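Local structure of transcriptional repressor PadR (Bacillus cereus, 6JYI) at residues 28-32 and 33-37; 43-46 and 47-50; 135-138 and 139-142; 144-148 and 149-153. The protein probably binds DNA as a PadR-family transcription factor that controls gene expression, working as a dimer whose subunits each carry a winged helix-turn-helix domain. All coordinates share one frame; numbering follows the deposited sequence.

How the contacts relate
All four contacts are local and lie in series along the chain, with none nested or crossed. Contact 1 closes the end of helix 24-35. Contact 2 follows at the loop that leads into helix 46-55; it packs on contact 1 through Phe-31 and Ile-46, within the probable DNA-binding domain. Contact 3 lies far along the sequence, in the last turns of helix 114-142, yet its centre is about 10 Å from that of contact 1. It ties the C-terminal helices to helix 24-35. Contact 4 turns the chain into helix 148-175 and touches contact 3 through Tyr-139. Contacts 1 and 4 both also meet the second subunit.

Contact 1. Residues 28-32 and 33-37; sequences KIVFE and DVFTH
The backbone from Ile-29 to Thr-36 starts with alpha-helical spacing, Asp-33 N bonding to Ile-29 O, and ends in a wider pi-type turn, where Thr-36 N reaches back five residues to Phe-31 O at 2.9 Å. Val-30 O is shared across the change of pitch. Val-30 O takes a bond from Val-34 N at 2.9 Å and a weak one from Phe-35 N at 3.4 Å. The same oxygen lies near the plane of the Phe-35 ring, at its edge. Val-30 has CG1 anti to the backbone N (chi1 -168°), which directs this methyl along the helix. Val-30 CG1 meets Phe-35 CE1 at 4.0 Å and lies beside Val-34 CG2 at 4.2 Å. The Phe-31 and Phe-35 rings sit obliquely, with centroids 5.4 Å apart and planes at 34°. Their touch is made by Phe-31 CD1 against Phe-35 CB. In family terms this is the end of the second helix of a winged helix-turn-helix domain. Phe-31 and Phe-35 both pack on Val-12 of helix 8-19, while Tyr-107 of the second subunit meets the Phe-35 ring edge-to-face. On another side of the helix, Asp-33 and Ile-29 lie alongside each other and point the same way. Asp-33 OD2 comes to 3.4 Å from Ile-29 CG2. That oxygen also bonds to Trp-142 NE1, so the buried carboxylate has a polar partner on helix 114-142.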
loop_
_atom_site.group_PDB
_atom_site.type_symbol
_atom_site.label_atom_id
_atom_site.label_comp_id
_atom_site.label_asym_id
_atom_site.label_seq_id
_atom_site.Cartn_x
_atom_site.Cartn_y
_atom_site.Cartn_z
ATOM N N LYS A 28 -4.210 14.640 -12.516
ATOM C CA LYS A 28 -3.496 14.826 -11.273
ATOM C C LYS A 28 -4.430 14.916 -10.044
ATOM O O LYS A 28 -4.155 14.341 -8.991
ATOM C CB LYS A 28 -2.569 16.047 -11.336
ATOM C CG LYS A 28 -1.258 15.727 -12.105
ATOM C CD LYS A 28 -0.355 16.922 -12.353
ATOM C CE LYS A 28 0.178 17.516 -11.112
ATOM N NZ LYS A 28 1.136 18.608 -11.396
ATOM N N ILE A 29 -5.514 15.660 -10.158
ATOM C CA ILE A 29 -6.379 15.833 -8.988
ATOM C C ILE A 29 -7.044 14.496 -8.660
ATOM O O ILE A 29 -7.086 14.129 -7.501
ATOM C CB ILE A 29 -7.403 16.959 -9.156
ATOM C CG1 ILE A 29 -6.713 18.261 -9.603
ATOM C CG2 ILE A 29 -8.139 17.215 -7.822
ATOM C CD1 ILE A 29 -6.133 19.142 -8.484
ATOM N N VAL A 30 -7.526 13.755 -9.659
ATOM C CA VAL A 30 -8.144 12.433 -9.371
ATOM C C VAL A 30 -7.142 11.520 -8.687
ATOM O O VAL A 30 -7.469 10.814 -7.740
ATOM C CB VAL A 30 -8.713 11.682 -10.586
ATOM C CG1 VAL A 30 -9.585 10.493 -10.051
ATOM C CG2 VAL A 30 -9.601 12.565 -11.369
ATOM N N PHE A 31 -5.899 11.575 -9.146
ATOM C CA PHE A 31 -4.830 10.830 -8.503
ATOM C C PHE A 31 -4.646 11.207 -7.029
ATOM O O PHE A 31 -4.536 10.327 -6.170
ATOM C CB PHE A 31 -3.500 11.041 -9.212
ATOM C CG PHE A 31 -3.020 9.853 -9.971
ATOM C CD1 PHE A 31 -2.231 8.921 -9.350
ATOM C CD2 PHE A 31 -3.383 9.661 -11.288
ATOM C CE1 PHE A 31 -1.781 7.824 -9.988
ATOM C CE2 PHE A 31 -2.927 8.538 -11.980
ATOM C CZ PHE A 31 -2.109 7.616 -11.319
ATOM N N GLU A 32 -4.598 12.493 -6.733
ATOM C CA GLU A 32 -4.364 12.915 -5.366
ATOM C C GLU A 32 -5.566 12.620 -4.485
ATOM O O GLU A 32 -5.409 12.348 -3.290
ATOM C CB GLU A 32 -4.128 14.417 -5.259
ATOM C CG GLU A 32 -3.011 14.992 -6.072
ATOM C CD GLU A 32 -3.057 16.532 -6.076
ATOM O OE1 GLU A 32 -4.075 17.121 -5.620
ATOM O OE2 GLU A 32 -2.075 17.148 -6.547
ATOM N N ASP A 33 -6.758 12.740 -5.062
ATOM C CA ASP A 33 -7.997 12.643 -4.295
ATOM C C ASP A 33 -8.375 11.191 -3.975
ATOM O O ASP A 33 -8.867 10.903 -2.878
ATOM C CB ASP A 33 -9.170 13.264 -5.089
ATOM C CG ASP A 33 -9.213 14.796 -5.031
ATOM O OD1 ASP A 33 -8.445 15.456 -4.272
ATOM O OD2 ASP A 33 -10.065 15.340 -5.778
ATOM N N VAL A 34 -8.181 10.304 -4.955
ATOM C CA VAL A 34 -8.715 8.949 -4.953
ATOM C C VAL A 34 -7.578 7.927 -4.952
ATOM O O VAL A 34 -7.474 7.118 -4.022
ATOM C CB VAL A 34 -9.595 8.711 -6.204
ATOM C CG1 VAL A 34 -9.922 7.262 -6.372
ATOM C CG2 VAL A 34 -10.854 9.572 -6.165
ATOM N N PHE A 35 -6.699 7.973 -5.953
ATOM C CA PHE A 35 -5.687 6.904 -6.115
ATOM C C PHE A 35 -4.552 6.893 -5.083
ATOM O O PHE A 35 -3.916 5.864 -4.880
ATOM C CB PHE A 35 -5.136 6.862 -7.551
ATOM C CG PHE A 35 -6.127 6.412 -8.556
ATOM C CD1 PHE A 35 -6.998 7.283 -9.139
ATOM C CD2 PHE A 35 -6.224 5.103 -8.916
ATOM C CE1 PHE A 35 -7.931 6.851 -10.092
ATOM C CE2 PHE A 35 -7.171 4.710 -9.852
ATOM C CZ PHE A 35 -8.008 5.599 -10.423
ATOM N N THR A 36 -4.297 8.007 -4.410
ATOM C CA THR A 36 -3.365 8.031 -3.267
ATOM C C THR A 36 -3.775 6.972 -2.195
ATOM O O THR A 36 -2.945 6.537 -1.389
ATOM C CB THR A 36 -3.284 9.462 -2.664
ATOM O OG1 THR A 36 -2.298 9.554 -1.609
ATOM C CG2 THR A 36 -4.591 9.853 -2.109
ATOM N N HIS A 37 -5.042 6.562 -2.187
ATOM C CA HIS A 37 -5.521 5.647 -1.164
ATOM C C HIS A 37 -5.375 4.184 -1.546
ATOM O O HIS A 37 -5.317 3.319 -0.660
ATOM C CB HIS A 37 -6.963 5.972 -0.771
ATOM C CG HIS A 37 -7.105 7.324 -0.146
ATOM N ND1 HIS A 37 -6.664 7.607 1.132
ATOM C CD2 HIS A 37 -7.611 8.481 -0.634
ATOM C CE1 HIS A 37 -6.904 8.876 1.408
ATOM N NE2 HIS A 37 -7.482 9.431 0.355
#

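Contact 2. Residues 43-46 and 47-50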
loop_
_atom_site.group_PDB
_atom_site.type_symbol
_atom_site.label_atom_id
_atom_site.label_comp_id
_atom_site.label_asym_id
_atom_site.label_seq_id
_atom_site.Cartn_x
_atom_site.Cartn_y
_atom_site.Cartn_z
ATOM N N PHE A 43 2.640 9.312 -8.442
ATOM C CA PHE A 43 2.086 10.641 -8.731
ATOM C C PHE A 43 3.010 11.411 -9.644
ATOM O O PHE A 43 2.566 12.004 -10.634
ATOM C CB PHE A 43 1.838 11.442 -7.450
ATOM C CG PHE A 43 1.320 12.839 -7.693
ATOM C CD1 PHE A 43 -0.028 13.060 -7.965
ATOM C CD2 PHE A 43 2.178 13.933 -7.637
ATOM C CE1 PHE A 43 -0.517 14.355 -8.175
ATOM C CE2 PHE A 43 1.700 15.230 -7.835
ATOM C CZ PHE A 43 0.354 15.444 -8.109
ATOM N N GLY A 44 4.292 11.388 -9.303
ATOM C CA GLY A 44 5.322 12.146 -10.037
ATOM C C GLY A 44 5.524 11.633 -11.453
ATOM O O GLY A 44 6.054 12.342 -12.312
HETATM N N MSE A 45 5.090 10.401 -11.698
HETATM C CA MSE A 45 5.189 9.803 -13.020
HETATM C C MSE A 45 3.985 10.054 -13.964
HETATM O O MSE A 45 3.994 9.555 -15.070
HETATM C CB MSE A 45 5.468 8.302 -12.883
HETATM C CG MSE A 45 6.935 8.037 -12.439
HETATM SE SE MSE A 45 8.287 8.863 -13.674
HETATM C CE MSE A 45 7.802 7.714 -15.175
ATOM N N ILE A 46 2.999 10.856 -13.551
ATOM C CA ILE A 46 1.810 11.113 -14.401
ATOM C C ILE A 46 2.159 11.691 -15.770
ATOM O O ILE A 46 1.770 11.145 -16.790
ATOM C CB ILE A 46 0.756 12.003 -13.665
ATOM C CG1 ILE A 46 0.116 11.207 -12.540
ATOM C CG2 ILE A 46 -0.340 12.495 -14.609
ATOM C CD1 ILE A 46 -0.838 12.036 -11.678
ATOM N N TYR A 47 2.882 12.798 -15.824
ATOM C CA TYR A 47 3.224 13.364 -17.143
ATOM C C TYR A 47 4.142 12.459 -17.987
ATOM O O TYR A 47 3.862 12.246 -19.170
ATOM C CB TYR A 47 3.750 14.808 -17.040
ATOM C CG TYR A 47 2.618 15.778 -16.838
ATOM C CD1 TYR A 47 1.637 15.954 -17.825
ATOM C CD2 TYR A 47 2.499 16.504 -15.660
ATOM C CE1 TYR A 47 0.581 16.835 -17.648
ATOM C CE2 TYR A 47 1.432 17.385 -15.473
ATOM C CZ TYR A 47 0.468 17.528 -16.471
ATOM O OH TYR A 47 -0.589 18.387 -16.295
ATOM N N PRO A 48 5.208 11.902 -17.384
ATOM C CA PRO A 48 6.012 10.910 -18.116
ATOM C C PRO A 48 5.185 9.767 -18.681
ATOM O O PRO A 48 5.410 9.347 -19.817
ATOM C CB PRO A 48 6.985 10.394 -17.041
ATOM C CG PRO A 48 7.235 11.651 -16.191
ATOM C CD PRO A 48 5.874 12.325 -16.133
ATOM N N THR A 49 4.219 9.278 -17.910
ATOM C CA THR A 49 3.343 8.200 -18.368
ATOM C C THR A 49 2.430 8.673 -19.503
ATOM O O THR A 49 2.249 7.958 -20.490
ATOM C CB THR A 49 2.508 7.608 -17.212
ATOM O OG1 THR A 49 3.384 7.100 -16.222
ATOM C CG2 THR A 49 1.594 6.432 -17.690
ATOM N N LEU A 50 1.871 9.874 -19.374
ATOM C CA LEU A 50 1.052 10.448 -20.426
ATOM C C LEU A 50 1.861 10.578 -21.728
ATOM O O LEU A 50 1.412 10.155 -22.798
ATOM C CB LEU A 50 0.495 11.809 -19.992
ATOM C CG LEU A 50 -0.602 11.769 -18.931
ATOM C CD1 LEU A 50 -0.809 13.141 -18.276
ATOM C CD2 LEU A 50 -1.884 11.243 -19.554
HETATM O O HOH W 1 4.224 14.242 -13.578
#
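Met-45 O accepts two bonds from Thr-49, one from the backbone and one from the side chain. Thr-49 N approaches Met-45 O at 2.9 Å, nearly in line with the carbonyl. Thr-49 OG1 donates to Met-45 O at 2.8 Å from above the carbonyl plane, 42° out of it. The hydroxyl can do this because it stands beside its own backbone N (chi1 -59°) and so faces back down the helix. One oxygen thus takes both donors of the threonine, its N-H and its hydroxyl. The next acceptor, Ile-46 O, receives Leu-50 N at 2.9 Å in a fairly straight bond. Nearer the start of the turn a water does the work. The water oxygen accepts from Tyr-47 N at 3.0 Å and donates to Gly-44 O, bridging the loop carbonyl of Gly-44 to the N-H of Tyr-47 in the first turn of the helix. Ile-46 N is met by Phe-43 O, and Pro-48 has no N-H to satisfy. The turn opens helix 46-55, which in the winged helix-turn-helix fold takes the place of the recognition helix, the one expected to enter the DNA groove. The apolar contacts lie on two sides. Met-45, present as selenomethionine, is bent at chi2 and chi3, and its end crosses the Pro-48 ring at about a right angle. Met-45 CE sits 3.4 Å from Pro-48 CB, tighter than a usual van der Waals contact. Ile-46 and Leu-50 run side by side, with Ile-46 CG2 3.8 Å from Leu-50 CD1. Ile-46 also packs on Phe-31, and Leu-50 on Val-13.

Contact 3. Residues 135-138 and 139-142; sequences LRLK and YEKW
Leu-135 and Tyr-139 lie side by side, one helical turn apart, and point the same way. Leu-135 CD1 meets the edge of the tyrosine ring in its plane, 3.7 Å from Tyr-139 CE1. This methyl reaches the ring because Leu-135 carries CG on the side away from its own N (chi1 -156°), with the branch turned along the helix. Leu-135 O also lies near the ring plane at the edge, 3.4 Å from Tyr-139 CD1, and accepts the bond from Tyr-139 N. The leucine therefore borders the ring with both its side chain and its carbonyl. Leu-137 and Glu-140 approach at a slant on a more exposed side, with Leu-137 CD2 3.6 Å from Glu-140 OE1. Trp-142 turns its CD1 toward Lys-138 O at 3.4 Å, while Trp-142 N bonds to Lys-138 O at 3.0 Å. The carbonyl thus meets both the backbone and the indole of one residue. Lys-138 bends at chi2 and Lys-141 is extended, and Lys-138 NZ comes within 5.0 Å of Lys-141 NZ. The segments form the last turns of helix 114-142. Two faces are used. Tyr-139 packs its ring on Leu-154 of helix 148-175, as Leu-135 does, and satisfies its buried hydroxyl on Ser-153 OG. Trp-142 does the corresponding job toward helix 24-35, covering Ile-29 and Val-30, with the partner of its indole N-H on that helix. The two lysine ends are like charges, and the carboxylate of Asp-33 beside Lys-138 would probably ease their repulsion.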
loop_
_atom_site.group_PDB
_atom_site.type_symbol
_atom_site.label_atom_id
_atom_site.label_comp_id
_atom_site.label_asym_id
_atom_site.label_seq_id
_atom_site.Cartn_x
_atom_site.Cartn_y
_atom_site.Cartn_z
ATOM N N LEU A 135 -12.282 11.257 1.674
ATOM C CA LEU A 135 -12.526 10.308 0.598
ATOM C C LEU A 135 -13.965 10.273 0.108
ATOM O O LEU A 135 -14.218 10.273 -1.080
ATOM C CB LEU A 135 -12.085 8.914 1.051
ATOM C CG LEU A 135 -11.722 7.876 0.005
ATOM C CD1 LEU A 135 -10.811 8.479 -1.077
ATOM C CD2 LEU A 135 -11.067 6.692 0.689
ATOM N N ARG A 136 -14.899 10.255 1.044
ATOM C CA ARG A 136 -16.326 10.190 0.718
ATOM C C ARG A 136 -16.692 11.343 -0.261
ATOM O O ARG A 136 -17.201 11.139 -1.370
ATOM C CB ARG A 136 -17.152 10.229 2.035
ATOM C CG ARG A 136 -16.348 9.715 3.341
ATOM C CD ARG A 136 -17.213 9.522 4.623
ATOM N NE ARG A 136 -17.762 8.157 4.761
ATOM C CZ ARG A 136 -17.884 7.472 5.910
ATOM N NH1 ARG A 136 -17.476 7.980 7.073
ATOM N NH2 ARG A 136 -18.400 6.241 5.895
ATOM N N LEU A 137 -16.371 12.549 0.151
ATOM C CA LEU A 137 -16.668 13.749 -0.633
ATOM C C LEU A 137 -15.977 13.741 -2.018
ATOM O O LEU A 137 -16.562 14.130 -3.043
ATOM C CB LEU A 137 -16.256 14.968 0.166
ATOM C CG LEU A 137 -17.309 15.507 1.161
ATOM C CD1 LEU A 137 -16.830 16.839 1.697
ATOM C CD2 LEU A 137 -18.705 15.646 0.537
ATOM N N LYS A 138 -14.749 13.252 -2.054
ATOM C CA LYS A 138 -14.034 13.139 -3.326
ATOM C C LYS A 138 -14.666 12.133 -4.301
ATOM O O LYS A 138 -14.648 12.361 -5.495
ATOM C CB LYS A 138 -12.578 12.804 -3.062
ATOM C CG LYS A 138 -11.844 13.874 -2.237
ATOM C CD LYS A 138 -12.058 15.265 -2.777
ATOM C CE LYS A 138 -11.078 16.261 -2.193
ATOM N NZ LYS A 138 -11.543 17.619 -2.500
ATOM N N TYR A 139 -15.234 11.034 -3.809
ATOM C CA TYR A 139 -15.926 10.089 -4.715
ATOM C C TYR A 139 -17.197 10.708 -5.306
ATOM O O TYR A 139 -17.525 10.467 -6.448
ATOM C CB TYR A 139 -16.248 8.766 -4.012
ATOM C CG TYR A 139 -15.190 7.704 -4.114
ATOM C CD1 TYR A 139 -13.972 7.843 -3.469
ATOM C CD2 TYR A 139 -15.412 6.548 -4.839
ATOM C CE1 TYR A 139 -13.020 6.842 -3.521
ATOM C CE2 TYR A 139 -14.448 5.546 -4.920
ATOM C CZ TYR A 139 -13.260 5.702 -4.252
ATOM O OH TYR A 139 -12.309 4.716 -4.322
ATOM N N GLU A 140 -17.895 11.547 -4.545
ATOM C CA GLU A 140 -19.067 12.251 -5.070
ATOM C C GLU A 140 -18.702 13.291 -6.145
ATOM O O GLU A 140 -19.507 13.561 -7.033
ATOM C CB GLU A 140 -19.860 12.903 -3.922
ATOM C CG GLU A 140 -20.396 11.856 -2.917
ATOM C CD GLU A 140 -21.135 12.462 -1.712
ATOM O OE1 GLU A 140 -20.951 13.665 -1.386
ATOM O OE2 GLU A 140 -21.896 11.685 -1.077
ATOM N N LYS A 141 -17.513 13.887 -6.037
ATOM C CA LYS A 141 -16.976 14.792 -7.047
ATOM C C LYS A 141 -16.545 14.031 -8.321
ATOM O O LYS A 141 -16.909 14.404 -9.434
ATOM C CB LYS A 141 -15.780 15.569 -6.467
ATOM C CG LYS A 141 -15.065 16.498 -7.476
ATOM C CD LYS A 141 -13.906 17.304 -6.819
ATOM C CE LYS A 141 -13.224 18.234 -7.836
ATOM N NZ LYS A 141 -11.932 18.799 -7.334
ATOM N N TRP A 142 -15.786 12.954 -8.156
ATOM C CA TRP A 142 -15.204 12.246 -9.318
ATOM C C TRP A 142 -16.078 11.170 -9.943
ATOM O O TRP A 142 -15.943 10.908 -11.149
ATOM C CB TRP A 142 -13.822 11.666 -8.987
ATOM C CG TRP A 142 -12.824 12.768 -8.860
ATOM C CD1 TRP A 142 -12.197 13.179 -7.715
ATOM C CD2 TRP A 142 -12.377 13.658 -9.904
ATOM N NE1 TRP A 142 -11.379 14.233 -7.977
ATOM C CE2 TRP A 142 -11.476 14.568 -9.309
ATOM C CE3 TRP A 142 -12.633 13.757 -11.271
ATOM C CZ2 TRP A 142 -10.815 15.557 -10.043
ATOM C CZ3 TRP A 142 -11.987 14.767 -12.004
ATOM C CH2 TRP A 142 -11.085 15.641 -11.382
#

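Contact 4. Residues 144-148 and 149-153; sequences VGITF and VEEIS
Glu-150 reaches back alongside Ile-146 and Thr-147, the residues that lead into its helix. Glu-150 CB starts the contact, 3.7 Å from Ile-146 CG1, where the two side chains pass in opposite directions. Glu-150 CG, beside the backbone N (chi1 -66°), then meets Thr-147 OG1 at 3.4 Å. From there the chain is extended and carries the carboxylate back along the loop that leads into the helix. Glu-150 OE1 accepts from Thr-147 N at 3.0 Å, with an N-H...O angle of 157°. The N-H comes from the anti side, 18° out of the carboxylate plane. A water oxygen donates to Glu-150 OE1 at 2.6 Å and also to Gly-145 O, so two donors hold OE1. OE2, at the tip, forms a salt bridge with Arg-143. Around this the backbone turns into helix 148-175, with Glu-151 N bonded to Thr-147 O at 3.0 Å and only weak bonds to Phe-148 O. A glutamate bound to the backbone N-H of a threonine three residues earlier is one half of a capping box. The Thr-147 hydroxyl instead bonds to Asn-110 of the second subunit. Ile-146 CD1 meets the carboxylate oxygen Glu-151 OE1 at 3.5 Å, the two side chains crossing at about a right angle. An apolar pair flanks the turn, with Phe-148 CE2 3.9 Å from Ile-152 CD1. The buried Glu-150 carboxylate is thus met by a backbone N-H, a water and an arginine at the start of a helix, all of which would probably favour its charged form.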
loop_
_atom_site.group_PDB
_atom_site.type_symbol
_atom_site.label_atom_id
_atom_site.label_comp_id
_atom_site.label_asym_id
_atom_site.label_seq_id
_atom_site.Cartn_x
_atom_site.Cartn_y
_atom_site.Cartn_z
ATOM N N VAL A 144 -19.688 10.890 -10.206
ATOM C CA VAL A 144 -21.093 11.208 -10.307
ATOM C C VAL A 144 -21.649 10.030 -11.126
ATOM O O VAL A 144 -21.084 9.605 -12.158
ATOM C CB VAL A 144 -21.397 12.606 -10.941
ATOM C CG1 VAL A 144 -20.383 13.634 -10.487
ATOM C CG2 VAL A 144 -21.453 12.536 -12.447
ATOM N N GLY A 145 -22.709 9.460 -10.631
ATOM C CA GLY A 145 -23.257 8.282 -11.242
ATOM C C GLY A 145 -22.587 7.048 -10.685
ATOM O O GLY A 145 -22.638 6.014 -11.313
ATOM N N ILE A 146 -21.999 7.144 -9.492
ATOM C CA ILE A 146 -21.294 6.007 -8.908
ATOM C C ILE A 146 -22.159 4.760 -8.840
ATOM O O ILE A 146 -23.340 4.816 -8.463
ATOM C CB ILE A 146 -20.711 6.353 -7.510
ATOM C CG1 ILE A 146 -19.707 5.280 -7.110
ATOM C CG2 ILE A 146 -21.830 6.559 -6.467
ATOM C CD1 ILE A 146 -18.874 5.618 -5.919
ATOM N N THR A 147 -21.590 3.630 -9.224
ATOM C CA THR A 147 -22.308 2.346 -9.231
ATOM C C THR A 147 -21.903 1.446 -8.080
ATOM O O THR A 147 -20.914 1.697 -7.406
ATOM C CB THR A 147 -22.012 1.541 -10.489
ATOM O OG1 THR A 147 -20.629 1.183 -10.507
ATOM C CG2 THR A 147 -22.336 2.305 -11.714
ATOM N N PHE A 148 -22.691 0.385 -7.864
ATOM C CA PHE A 148 -22.430 -0.577 -6.808
ATOM C C PHE A 148 -20.959 -1.020 -6.785
ATOM O O PHE A 148 -20.333 -0.988 -5.732
ATOM C CB PHE A 148 -23.341 -1.812 -6.964
ATOM C CG PHE A 148 -22.976 -2.958 -6.065
ATOM C CD1 PHE A 148 -23.499 -3.031 -4.785
ATOM C CD2 PHE A 148 -22.104 -3.940 -6.475
ATOM C CE1 PHE A 148 -23.152 -4.092 -3.931
ATOM C CE2 PHE A 148 -21.764 -4.981 -5.636
ATOM C CZ PHE A 148 -22.281 -5.062 -4.374
ATOM N N VAL A 149 -20.394 -1.413 -7.925
ATOM C CA VAL A 149 -19.028 -1.968 -7.912
ATOM C C VAL A 149 -17.982 -0.872 -7.600
ATOM O O VAL A 149 -17.018 -1.124 -6.894
ATOM C CB VAL A 149 -18.671 -2.697 -9.196
ATOM C CG1 VAL A 149 -18.825 -1.793 -10.401
ATOM C CG2 VAL A 149 -17.237 -3.304 -9.118
ATOM N N GLU A 150 -18.178 0.317 -8.155
ATOM C CA GLU A 150 -17.292 1.468 -7.863
ATOM C C GLU A 150 -17.306 1.834 -6.389
ATOM O O GLU A 150 -16.296 2.252 -5.826
ATOM C CB GLU A 150 -17.689 2.680 -8.692
ATOM C CG GLU A 150 -17.463 2.465 -10.199
ATOM C CD GLU A 150 -17.956 3.628 -11.040
ATOM O OE1 GLU A 150 -19.031 4.175 -10.693
ATOM O OE2 GLU A 150 -17.304 3.936 -12.085
ATOM N N GLU A 151 -18.451 1.692 -5.757
ATOM C CA GLU A 151 -18.562 1.997 -4.356
ATOM C C GLU A 151 -17.742 1.011 -3.492
ATOM O O GLU A 151 -17.348 1.363 -2.380
ATOM C CB GLU A 151 -20.042 2.000 -3.941
ATOM C CG GLU A 151 -20.311 2.268 -2.484
ATOM C CD GLU A 151 -20.407 3.742 -2.120
ATOM O OE1 GLU A 151 -20.645 4.556 -3.035
ATOM O OE2 GLU A 151 -20.292 4.061 -0.892
ATOM N N ILE A 152 -17.482 -0.218 -3.991
ATOM C CA ILE A 152 -16.672 -1.179 -3.197
ATOM C C ILE A 152 -15.292 -0.591 -2.858
ATOM O O ILE A 152 -14.853 -0.689 -1.709
ATOM C CB ILE A 152 -16.553 -2.565 -3.873
ATOM C CG1 ILE A 152 -17.942 -3.157 -4.082
ATOM C CG2 ILE A 152 -15.629 -3.547 -3.050
ATOM C CD1 ILE A 152 -17.981 -4.458 -4.892
ATOM N N SER A 153 -14.630 0.060 -3.807
ATOM C CA SER A 153 -13.293 0.628 -3.521
ATOM C C SER A 153 -13.342 1.621 -2.389
ATOM O O SER A 153 -12.501 1.589 -1.497
ATOM C CB SER A 153 -12.589 1.235 -4.773
ATOM O OG SER A 153 -13.267 2.332 -5.330
HETATM O O HOH W 2 -20.164 5.634 -12.573
#